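Local coordinates for putative pachytene checkpoint protein 2 (Caenorhabditis elegans, PDB 4XGU), which binds and hydrolyses ATP as an AAA+ protein remodeler and probably plays a key role in chromosome recombination during meiosis, at residues Val171-Lys185 / Leu309-Gln321. Sequence-based numbering, arbitrary orientation.
Sequences VNRLILLTGPPGTGK and LVDRADIVKNVGQ. With ADP (adenosine-5'-diphosphate), chain H.
Leu176 and Thr178, on the strand that runs into the P-loop (Walker A) of this AAA+ domain, pair in parallel with strand 315-318. Leu176 N donates to Ile315 O (3.1 Å), and Leu176 O accepts Lys317 N. Thr178 repeats the pattern: its N bonds to Lys317 O, and its O takes Val319 N at 2.7 Å, almost straight at 174°. Before the strands, Asp314 turns its carboxylate to the backbone of the turn ahead of Leu174. Its CG lies beside its own backbone N (chi1 -83°), which brings Asp314 OD1 to Asn172 N at 2.7 Å, met on the syn side of the carboxylate. OD2 takes weak, bent bonds from Arg173 N and Leu174 N. Asp314 N returns a bond to Leu174 O (2.9 Å).

On one face of the sheet, Leu176 splits its branches. Leu176 CD1 meets Leu309 CD2, on helix 307-312, at 3.6 Å, while CD2 lies alongside Val316 CG2. On the other face, Leu177 CD2 rests on Lys317 CB at 3.6 Å. Past the strands, Thr183 sets CB against Val319 CG1 (3.6 Å), and its OG1 bonds to Pro180 O within the loop. Here the P-loop lies against residues 319-321. Gly184 N donates a hydrogen bond to ADP O1B at 2.8 Å, and Lys185 NZ donates to the same oxygen. Lys185 NZ also bonds to Asn300.

Strand 315-318 is the outermost strand of the sheet within this chain, and strand 293-299 flanks 174-178 on its other edge. Helix 145-161 covers Ile175 and Ile315, while helix 275-288 packs on Leu174 and Arg312.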
# COMPACT_ATOMS: atom_id res chain seq x y z
N VAL B 171 30.14 20.89 9.14
CA VAL B 171 29.40 21.40 10.29
C VAL B 171 27.92 21.52 9.94
O VAL B 171 27.52 22.42 9.19
CB VAL B 171 29.93 22.77 10.75
CG1 VAL B 171 29.12 23.30 11.92
CG2 VAL B 171 31.40 22.67 11.13
N ASN B 172 27.11 20.61 10.47
CA ASN B 172 25.69 20.53 10.10
C ASN B 172 24.82 21.59 10.77
O ASN B 172 23.74 21.91 10.26
CB ASN B 172 25.14 19.14 10.43
CG ASN B 172 25.52 18.10 9.40
OD1 ASN B 172 25.69 18.41 8.22
ND2 ASN B 172 25.66 16.86 9.84
N ARG B 173 25.27 22.10 11.91
CA ARG B 173 24.53 23.07 12.71
C ARG B 173 23.22 22.50 13.25
O ARG B 173 22.33 23.25 13.65
CB ARG B 173 24.24 24.34 11.90
CG ARG B 173 24.87 25.60 12.47
CD ARG B 173 26.16 25.96 11.75
NE ARG B 173 25.92 26.41 10.39
CZ ARG B 173 26.88 26.79 9.55
NH1 ARG B 173 28.14 26.77 9.95
NH2 ARG B 173 26.57 27.19 8.33
N LEU B 174 23.11 21.18 13.27
CA LEU B 174 21.94 20.51 13.83
C LEU B 174 22.37 19.59 14.96
O LEU B 174 23.43 18.97 14.89
CB LEU B 174 21.19 19.73 12.74
CG LEU B 174 19.81 19.14 13.07
CD1 LEU B 174 18.96 19.04 11.81
CD2 LEU B 174 19.91 17.77 13.72
N ILE B 175 21.56 19.51 16.00
CA ILE B 175 21.83 18.59 17.10
C ILE B 175 20.56 17.83 17.48
O ILE B 175 19.47 18.40 17.50
CB ILE B 175 22.40 19.34 18.33
CG1 ILE B 175 22.45 18.42 19.55
CG2 ILE B 175 21.57 20.57 18.63
CD1 ILE B 175 22.72 19.14 20.84
N LEU B 176 20.72 16.54 17.78
CA LEU B 176 19.58 15.68 18.08
C LEU B 176 19.71 14.99 19.43
O LEU B 176 20.70 14.31 19.71
CB LEU B 176 19.44 14.62 16.98
CG LEU B 176 18.36 13.56 17.13
CD1 LEU B 176 16.98 14.17 16.96
CD2 LEU B 176 18.58 12.45 16.12
N LEU B 177 18.70 15.17 20.28
CA LEU B 177 18.63 14.49 21.57
C LEU B 177 17.50 13.47 21.54
O LEU B 177 16.38 13.80 21.15
CB LEU B 177 18.41 15.48 22.70
CG LEU B 177 19.47 16.57 22.90
CD1 LEU B 177 19.02 17.55 23.98
CD2 LEU B 177 20.80 15.95 23.27
N THR B 178 17.78 12.23 21.94
CA THR B 178 16.74 11.21 21.96
C THR B 178 16.69 10.47 23.30
O THR B 178 17.65 10.48 24.06
CB THR B 178 16.93 10.18 20.84
OG1 THR B 178 18.15 9.45 21.06
CG2 THR B 178 16.99 10.87 19.48
N GLY B 179 15.56 9.83 23.56
CA GLY B 179 15.36 9.08 24.79
C GLY B 179 13.89 9.04 25.18
O GLY B 179 13.04 9.53 24.45
N PRO B 180 13.59 8.42 26.33
CA PRO B 180 12.23 8.42 26.88
C PRO B 180 11.75 9.84 27.19
O PRO B 180 12.58 10.73 27.37
CB PRO B 180 12.38 7.59 28.17
CG PRO B 180 13.57 6.73 27.92
CD PRO B 180 14.50 7.57 27.11
N PRO B 181 10.43 10.04 27.25
CA PRO B 181 9.83 11.36 27.48
C PRO B 181 10.19 12.01 28.82
O PRO B 181 10.14 13.23 28.93
CB PRO B 181 8.32 11.08 27.42
CG PRO B 181 8.20 9.83 26.63
CD PRO B 181 9.40 9.02 26.99
N GLY B 182 10.54 11.22 29.83
CA GLY B 182 10.75 11.76 31.16
C GLY B 182 12.16 12.24 31.47
O GLY B 182 12.44 12.65 32.59
N THR B 183 13.04 12.20 30.47
CA THR B 183 14.46 12.46 30.69
C THR B 183 14.82 13.95 30.68
O THR B 183 15.89 14.34 31.15
CB THR B 183 15.30 11.75 29.64
OG1 THR B 183 15.04 12.32 28.35
CG2 THR B 183 14.97 10.27 29.62
N GLY B 184 13.94 14.78 30.12
CA GLY B 184 14.17 16.21 30.13
C GLY B 184 15.07 16.71 29.02
O GLY B 184 15.96 17.53 29.25
N LYS B 185 14.84 16.22 27.80
CA LYS B 185 15.63 16.64 26.65
C LYS B 185 15.35 18.08 26.27
O LYS B 185 16.25 18.82 25.88
CB LYS B 185 15.33 15.73 25.46
CG LYS B 185 15.39 14.25 25.79
CD LYS B 185 15.06 13.40 24.58
CE LYS B 185 13.88 12.50 24.86
NZ LYS B 185 12.63 13.27 25.14
N LEU B 309 17.16 12.19 9.76
CA LEU B 309 17.54 13.15 10.79
C LEU B 309 18.90 12.82 11.39
O LEU B 309 19.68 13.72 11.71
CB LEU B 309 16.47 13.20 11.89
CG LEU B 309 16.35 14.54 12.60
CD1 LEU B 309 15.89 15.62 11.63
CD2 LEU B 309 15.40 14.44 13.77
N VAL B 310 19.19 11.53 11.55
CA VAL B 310 20.47 11.10 12.09
C VAL B 310 21.60 11.51 11.14
O VAL B 310 22.66 11.95 11.58
CB VAL B 310 20.50 9.57 12.31
CG1 VAL B 310 21.74 9.18 13.09
CG2 VAL B 310 19.25 9.11 13.03
N ASP B 311 21.35 11.37 9.84
CA ASP B 311 22.32 11.73 8.82
C ASP B 311 22.60 13.23 8.83
O ASP B 311 23.71 13.67 8.52
CB ASP B 311 21.84 11.31 7.43
CG ASP B 311 22.52 10.05 6.93
OD1 ASP B 311 23.09 9.30 7.76
OD2 ASP B 311 22.48 9.80 5.71
N ARG B 312 21.60 14.02 9.20
CA ARG B 312 21.69 15.48 9.18
C ARG B 312 22.27 16.05 10.47
O ARG B 312 22.60 17.23 10.54
CB ARG B 312 20.32 16.10 8.91
CG ARG B 312 20.07 16.43 7.45
CD ARG B 312 18.73 17.13 7.24
NE ARG B 312 18.54 17.47 5.84
CZ ARG B 312 18.11 16.62 4.91
NH1 ARG B 312 17.82 15.37 5.25
NH2 ARG B 312 17.96 17.02 3.65
N ALA B 313 22.38 15.20 11.49
CA ALA B 313 22.81 15.66 12.80
C ALA B 313 24.32 15.73 12.93
O ALA B 313 25.04 14.85 12.44
CB ALA B 313 22.23 14.76 13.88
N ASP B 314 24.81 16.78 13.58
CA ASP B 314 26.22 16.87 13.96
C ASP B 314 26.52 15.83 15.03
O ASP B 314 27.52 15.12 14.96
CB ASP B 314 26.56 18.26 14.49
CG ASP B 314 26.85 19.25 13.39
OD1 ASP B 314 27.61 18.90 12.46
OD2 ASP B 314 26.32 20.38 13.45
N ILE B 315 25.63 15.76 16.02
CA ILE B 315 25.79 14.83 17.13
C ILE B 315 24.43 14.32 17.60
O ILE B 315 23.46 15.08 17.70
CB ILE B 315 26.54 15.49 18.30
CG1 ILE B 315 26.66 14.52 19.48
CG2 ILE B 315 25.85 16.78 18.73
CD1 ILE B 315 27.38 15.10 20.67
N VAL B 316 24.35 13.02 17.87
CA VAL B 316 23.14 12.42 18.41
C VAL B 316 23.41 11.89 19.81
O VAL B 316 24.21 10.98 19.99
CB VAL B 316 22.63 11.28 17.52
CG1 VAL B 316 21.40 10.63 18.15
CG2 VAL B 316 22.31 11.78 16.13
N LYS B 317 22.74 12.48 20.80
CA LYS B 317 22.92 12.08 22.19
C LYS B 317 21.69 11.37 22.75
O LYS B 317 20.57 11.87 22.65
CB LYS B 317 23.25 13.29 23.06
CG LYS B 317 24.73 13.54 23.24
CD LYS B 317 25.38 12.38 23.98
CE LYS B 317 26.88 12.59 24.12
NZ LYS B 317 27.52 11.48 24.88
N ASN B 318 21.91 10.20 23.34
CA ASN B 318 20.84 9.45 23.99
C ASN B 318 20.76 9.78 25.47
O ASN B 318 21.73 9.62 26.20
CB ASN B 318 21.04 7.95 23.80
CG ASN B 318 20.42 7.44 22.51
OD1 ASN B 318 21.07 6.78 21.70
ND2 ASN B 318 19.14 7.74 22.31
N VAL B 319 19.60 10.25 25.90
CA VAL B 319 19.38 10.57 27.30
C VAL B 319 18.48 9.52 27.93
O VAL B 319 17.31 9.39 27.57
CB VAL B 319 18.74 11.96 27.48
CG1 VAL B 319 18.80 12.38 28.92
CG2 VAL B 319 19.45 12.98 26.60
N GLY B 320 19.02 8.76 28.88
CA GLY B 320 18.28 7.68 29.49
C GLY B 320 17.56 8.11 30.75
O GLY B 320 17.78 9.21 31.26
N GLN B 321 16.68 7.24 31.25
CA GLN B 321 16.03 7.47 32.54
C GLN B 321 17.10 7.49 33.63
O GLN B 321 18.08 6.74 33.55
CB GLN B 321 14.98 6.39 32.82
CG GLN B 321 13.83 6.33 31.81
CD GLN B 321 12.79 7.42 32.00
OE1 GLN B 321 13.04 8.43 32.68
NE2 GLN B 321 11.62 7.23 31.41
PB ADP H . 11.31 15.74 27.68
O1B ADP H . 12.12 14.50 27.95
O2B ADP H . 12.03 16.76 26.83
O3B ADP H . 9.88 15.48 27.27
PA ADP H . 11.14 18.03 29.33
O1A ADP H . 12.50 18.60 28.99
O2A ADP H . 9.91 18.55 28.63
O3A ADP H . 11.20 16.43 29.14
O5' ADP H . 10.93 18.25 30.91
C5' ADP H . 10.67 17.15 31.79
C4' ADP H . 10.49 17.70 33.20
O4' ADP H . 10.92 16.72 34.15
C3' ADP H . 11.32 18.95 33.43
O3' ADP H . 10.47 20.10 33.54
C2' ADP H . 12.07 18.72 34.73
O2' ADP H . 11.49 19.51 35.77
C1' ADP H . 11.90 17.24 35.05
N9 ADP H . 13.18 16.54 34.77
C8 ADP H . 13.36 15.62 33.80
N7 ADP H . 14.64 15.16 33.79
C5 ADP H . 15.30 15.79 34.77
C6 ADP H . 16.68 15.76 35.31
N6 ADP H . 17.62 14.95 34.76
N1 ADP H . 16.97 16.57 36.35
C2 ADP H . 16.04 17.38 36.89
N3 ADP H . 14.77 17.46 36.46
C4 ADP H . 14.34 16.70 35.42